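Local coordinates for protein transcriptional regulator of the TetR/AcrR family (Thermobifida fusca YX, PDB 3DCF) that probably acts as a dimeric DNA-binding transcriptional repressor, as do other members of the TetR/AcrR family, at residues A[95-100]-A[108-113]; A[150-155]-A[175-180]. One frame throughout, in Å; residues are numbered along the deposited sequence.

Interaction 1 (A[95-100]-A[108-113])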
# COMPACT_ATOMS: atom_id res chain seq x y z
N HIS A 95 21.74 4.14 1.60
CA HIS A 95 22.82 4.29 2.62
C HIS A 95 23.73 5.51 2.39
O HIS A 95 24.04 6.23 3.34
CB HIS A 95 23.73 3.04 2.72
CG HIS A 95 23.23 1.99 3.67
ND1 HIS A 95 22.64 0.82 3.26
CD2 HIS A 95 23.27 1.94 5.03
CE1 HIS A 95 22.32 0.09 4.32
NE2 HIS A 95 22.69 0.75 5.40
N ALA A 96 24.15 5.69 1.12
CA ALA A 96 25.02 6.80 0.69
C ALA A 96 24.44 8.18 1.05
O ALA A 96 25.16 9.02 1.59
CB ALA A 96 25.28 6.71 -0.82
N ILE A 97 23.15 8.37 0.78
CA ILE A 97 22.41 9.61 1.11
C ILE A 97 22.27 9.79 2.62
O ILE A 97 22.53 10.88 3.13
CB ILE A 97 21.00 9.65 0.45
CG1 ILE A 97 21.10 9.67 -1.08
CG2 ILE A 97 20.22 10.88 0.89
CD1 ILE A 97 19.77 9.43 -1.80
N ALA A 98 21.87 8.73 3.33
CA ALA A 98 21.74 8.75 4.80
C ALA A 98 23.10 8.92 5.54
O ALA A 98 23.13 9.52 6.61
CB ALA A 98 21.01 7.52 5.29
N ALA A 99 24.19 8.39 4.98
CA ALA A 99 25.56 8.53 5.54
C ALA A 99 26.38 9.72 4.99
O ALA A 99 27.57 9.85 5.32
CB ALA A 99 26.35 7.22 5.34
N GLY A 100 25.77 10.57 4.15
CA GLY A 100 26.41 11.74 3.53
C GLY A 100 26.10 13.07 4.21
O GLY A 100 25.67 13.10 5.38
N ILE A 108 16.34 13.26 5.02
CA ILE A 108 14.99 12.66 4.96
C ILE A 108 14.35 13.01 3.61
O ILE A 108 13.87 12.11 2.91
CB ILE A 108 14.08 13.14 6.14
CG1 ILE A 108 14.39 12.37 7.43
CG2 ILE A 108 12.59 12.97 5.81
CD1 ILE A 108 13.83 10.97 7.49
N HIS A 109 14.38 14.29 3.25
CA HIS A 109 13.81 14.75 1.98
C HIS A 109 14.47 14.07 0.77
O HIS A 109 13.76 13.56 -0.12
CB HIS A 109 13.88 16.27 1.86
CG HIS A 109 13.44 16.79 0.52
ND1 HIS A 109 12.11 16.95 0.18
CD2 HIS A 109 14.16 17.16 -0.57
CE1 HIS A 109 12.03 17.41 -1.06
NE2 HIS A 109 13.25 17.54 -1.54
N ALA A 110 15.81 14.08 0.74
CA ALA A 110 16.58 13.44 -0.34
C ALA A 110 16.26 11.95 -0.47
O ALA A 110 16.16 11.45 -1.58
CB ALA A 110 18.08 13.64 -0.12
N LEU A 111 16.12 11.26 0.67
CA LEU A 111 15.76 9.82 0.69
C LEU A 111 14.38 9.53 0.07
O LEU A 111 14.24 8.54 -0.66
CB LEU A 111 15.80 9.25 2.13
CG LEU A 111 17.16 9.09 2.82
CD1 LEU A 111 16.97 8.81 4.33
CD2 LEU A 111 17.99 8.00 2.15
N LEU A 112 13.39 10.39 0.34
CA LEU A 112 12.03 10.25 -0.21
C LEU A 112 11.95 10.46 -1.73
O LEU A 112 11.20 9.75 -2.42
CB LEU A 112 11.05 11.18 0.51
CG LEU A 112 10.74 10.81 1.97
CD1 LEU A 112 9.96 11.94 2.69
CD2 LEU A 112 9.99 9.46 2.08
N VAL A 113 12.69 11.46 -2.24
CA VAL A 113 12.76 11.74 -3.70
C VAL A 113 13.40 10.55 -4.42
O VAL A 113 12.94 10.14 -5.48
CB VAL A 113 13.62 13.01 -4.01
CG1 VAL A 113 13.79 13.19 -5.53
CG2 VAL A 113 13.01 14.27 -3.37

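Interaction 2 (A[150-155]-A[175-180])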
# COMPACT_ATOMS: atom_id res chain seq x y z
N GLU A 150 16.16 -2.82 6.99
CA GLU A 150 17.29 -1.87 6.83
C GLU A 150 16.82 -0.49 6.40
O GLU A 150 17.22 0.48 7.02
CB GLU A 150 18.35 -2.38 5.85
CG GLU A 150 19.16 -3.55 6.39
CD GLU A 150 20.13 -4.13 5.36
OE1 GLU A 150 20.62 -3.36 4.49
OE2 GLU A 150 20.42 -5.35 5.47
N TYR A 151 15.98 -0.42 5.35
CA TYR A 151 15.36 0.85 4.87
C TYR A 151 14.70 1.64 6.01
O TYR A 151 14.93 2.85 6.18
CB TYR A 151 14.23 0.58 3.84
CG TYR A 151 14.63 0.48 2.38
CD1 TYR A 151 14.96 1.64 1.65
CD2 TYR A 151 14.56 -0.75 1.69
CE1 TYR A 151 15.29 1.57 0.28
CE2 TYR A 151 14.88 -0.83 0.32
CZ TYR A 151 15.25 0.33 -0.37
OH TYR A 151 15.56 0.25 -1.70
N THR A 152 13.85 0.93 6.76
CA THR A 152 13.07 1.50 7.86
C THR A 152 13.97 2.01 8.99
O THR A 152 13.80 3.14 9.45
CB THR A 152 12.05 0.46 8.45
OG1 THR A 152 11.36 -0.20 7.38
CG2 THR A 152 11.01 1.13 9.34
N GLU A 153 14.94 1.20 9.39
CA GLU A 153 15.86 1.55 10.49
C GLU A 153 16.77 2.75 10.20
O GLU A 153 17.00 3.55 11.10
CB GLU A 153 16.63 0.30 10.98
CG GLU A 153 15.68 -0.66 11.75
CD GLU A 153 16.23 -2.08 11.96
OE1 GLU A 153 17.44 -2.32 11.76
OE2 GLU A 153 15.42 -2.98 12.32
N ILE A 154 17.25 2.88 8.95
CA ILE A 154 18.05 4.04 8.50
C ILE A 154 17.24 5.33 8.66
O ILE A 154 17.73 6.32 9.21
CB ILE A 154 18.53 3.92 7.01
CG1 ILE A 154 19.54 2.78 6.81
CG2 ILE A 154 19.21 5.21 6.55
CD1 ILE A 154 19.75 2.40 5.36
N MSE A 155 16.00 5.30 8.18
CA MSE A 155 15.10 6.44 8.31
C MSE A 155 14.59 6.68 9.74
O MSE A 155 14.38 7.83 10.11
CB MSE A 155 13.96 6.33 7.30
CG MSE A 155 13.01 7.50 7.37
SE MSE A 155 12.08 7.85 5.73
CE MSE A 155 13.64 8.32 4.60
N VAL A 175 6.09 5.58 13.25
CA VAL A 175 4.85 6.01 12.57
C VAL A 175 5.12 6.94 11.39
O VAL A 175 4.50 6.79 10.33
CB VAL A 175 3.85 6.71 13.54
CG1 VAL A 175 2.58 7.22 12.78
CG2 VAL A 175 3.46 5.77 14.67
N ALA A 176 6.03 7.91 11.57
CA ALA A 176 6.41 8.83 10.51
C ALA A 176 7.04 8.08 9.35
O ALA A 176 6.59 8.21 8.23
CB ALA A 176 7.38 9.93 11.02
N THR A 177 8.05 7.25 9.66
CA THR A 177 8.80 6.45 8.67
C THR A 177 7.92 5.53 7.80
O THR A 177 8.04 5.55 6.56
CB THR A 177 9.94 5.64 9.37
OG1 THR A 177 10.76 6.56 10.11
CG2 THR A 177 10.81 4.83 8.38
N ALA A 178 7.03 4.76 8.43
CA ALA A 178 6.08 3.87 7.71
C ALA A 178 5.04 4.64 6.89
O ALA A 178 4.63 4.18 5.81
CB ALA A 178 5.36 2.90 8.68
N THR A 179 4.62 5.81 7.40
CA THR A 179 3.64 6.67 6.71
C THR A 179 4.25 7.38 5.50
O THR A 179 3.61 7.42 4.43
CB THR A 179 3.02 7.71 7.69
OG1 THR A 179 2.33 7.03 8.75
CG2 THR A 179 2.05 8.67 6.96
N LEU A 180 5.45 7.92 5.66
CA LEU A 180 6.14 8.65 4.57
C LEU A 180 6.56 7.69 3.46
O LEU A 180 6.33 7.98 2.28
CB LEU A 180 7.36 9.43 5.10
CG LEU A 180 7.19 10.59 6.11
CD1 LEU A 180 8.61 11.04 6.62
CD2 LEU A 180 6.37 11.76 5.55

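Interaction 1 (A[95-100]-A[108-113])
Ile97 and Leu111 make the main apolar contact between the last turn of helix 75-98 and the body of helix 104-121, their side chains running past one another in opposite directions. Between 95-100 and 108-113 the backbones come nearest at this pair, with 6.7 Å between Ile97 CA and Leu111 CA. One methyl of Leu111, CD2, rests against the branch point of the isoleucine, 3.8 Å from Ile97 CB, and lies almost as near to Ile97 CG2. That CG2 stands opposite the backbone N of its own residue (chi1 -64° for CG1) and so extends across to Ala110, where Ile97 CG2 and Ala110 CB meet at 3.6 Å. The other arm of the isoleucine ends beside the second helix, Ile97 CD1 lying 4.1 Å from Ala110 O. Ala98 adds a lighter touch with the second methyl of the leucine, Ala98 CB lying 4.3 Å from Leu111 CD1.

Polar bonding stays within or beyond the segments, none of it crossing between them. Ala99 is the first residue to leave helical geometry, yet Ala99 N still donates to His95 O at 2.7 Å. The carbonyl of Ala98 accepts a hydrogen bond from the guanidinium of Arg107, just ahead of 108-113, which ties the end of the first helix to the start of the second.

Behind Leu111 lies Met155 of helix 138-164, while Tyr214 of the second subunit packs on Ile108, His109 and Leu112. In TetR-type regulators the helix leaving the DNA-binding domain runs into the ligand-binding and dimerisation domain, and this contact joins its end to the next helix there. With methyl groups and no polar pair between the segments, their attraction is dispersive and hydrophobic, and its strength depends on close fit.

Interaction 2 (A[150-155]-A[175-180])
No flat side chain stands between Thr152, Met155 and Thr177, the three residues that meet where helix 138-164 lies against helix 173-185. The ring of Tyr151 leads away from 175-180 and forms edge-to-face pairs with Phe94 and His115. The flat group that does touch is a backbone peptide: Thr152 O has the methyl Thr177 CG2 at 3.6 Å, a van der Waals contact and not a hydrogen bond.

That methyl is the centre of the contact. It lodges between two residues one helical turn apart, with Thr152 CG2 at 3.8 Å from Thr177 CG2 on one flank and Met155 CG at 3.6 Å from Thr177 CG2 on the other. The threonine CG2 points away from its own backbone N (chi1 -55° for OG1), and the hydroxyl is thereby left beside the backbone, where Thr177 OG1 is hydrogen-bonded to Pro173 O. Thr152 likewise bonds its hydroxyl within its own helix, to Glu148 O, and both threonines present a methyl across the interface.

The pairing belongs to the all-helical C-terminal domain of the TetR fold, which forms the dimer in this family; here Val175, Ala178, Thr179 and Leu180 pack against the second subunit. On that flank Thr179 OG1 reaches Val175 O at 2.7 Å, tilted 26° from the carbonyl plane, while Thr179 N comes to the same oxygen from the opposite face.

Met155, a selenomethionine, passes Thr177 in the opposite direction. CG stands anti to the backbone N (chi1 -179°), and the bend at chi3 brings CE toward Leu111 of helix 104-121, while CG packs on Ile108.

The two contacts share no helix: interaction 1 pairs helices 75-98 and 104-121, interaction 2 pairs helices 138-164 and 173-185. Their centres are 12 Å apart, and they meet directly in the same bundle, where Ala98 CB packs against Ile154 CG2 and His95 also lies on Ile154. Interaction 2 is a buried contact, whereas interaction 1, at a helix end, is only partly buried. Neither has a hydrogen bond across it. The first relies on branched aliphatic side chains and alanines, the second on threonine methyls and the selenomethionine chain, with the threonine hydroxyls bonded to their own helices. Both contacts border the second subunit.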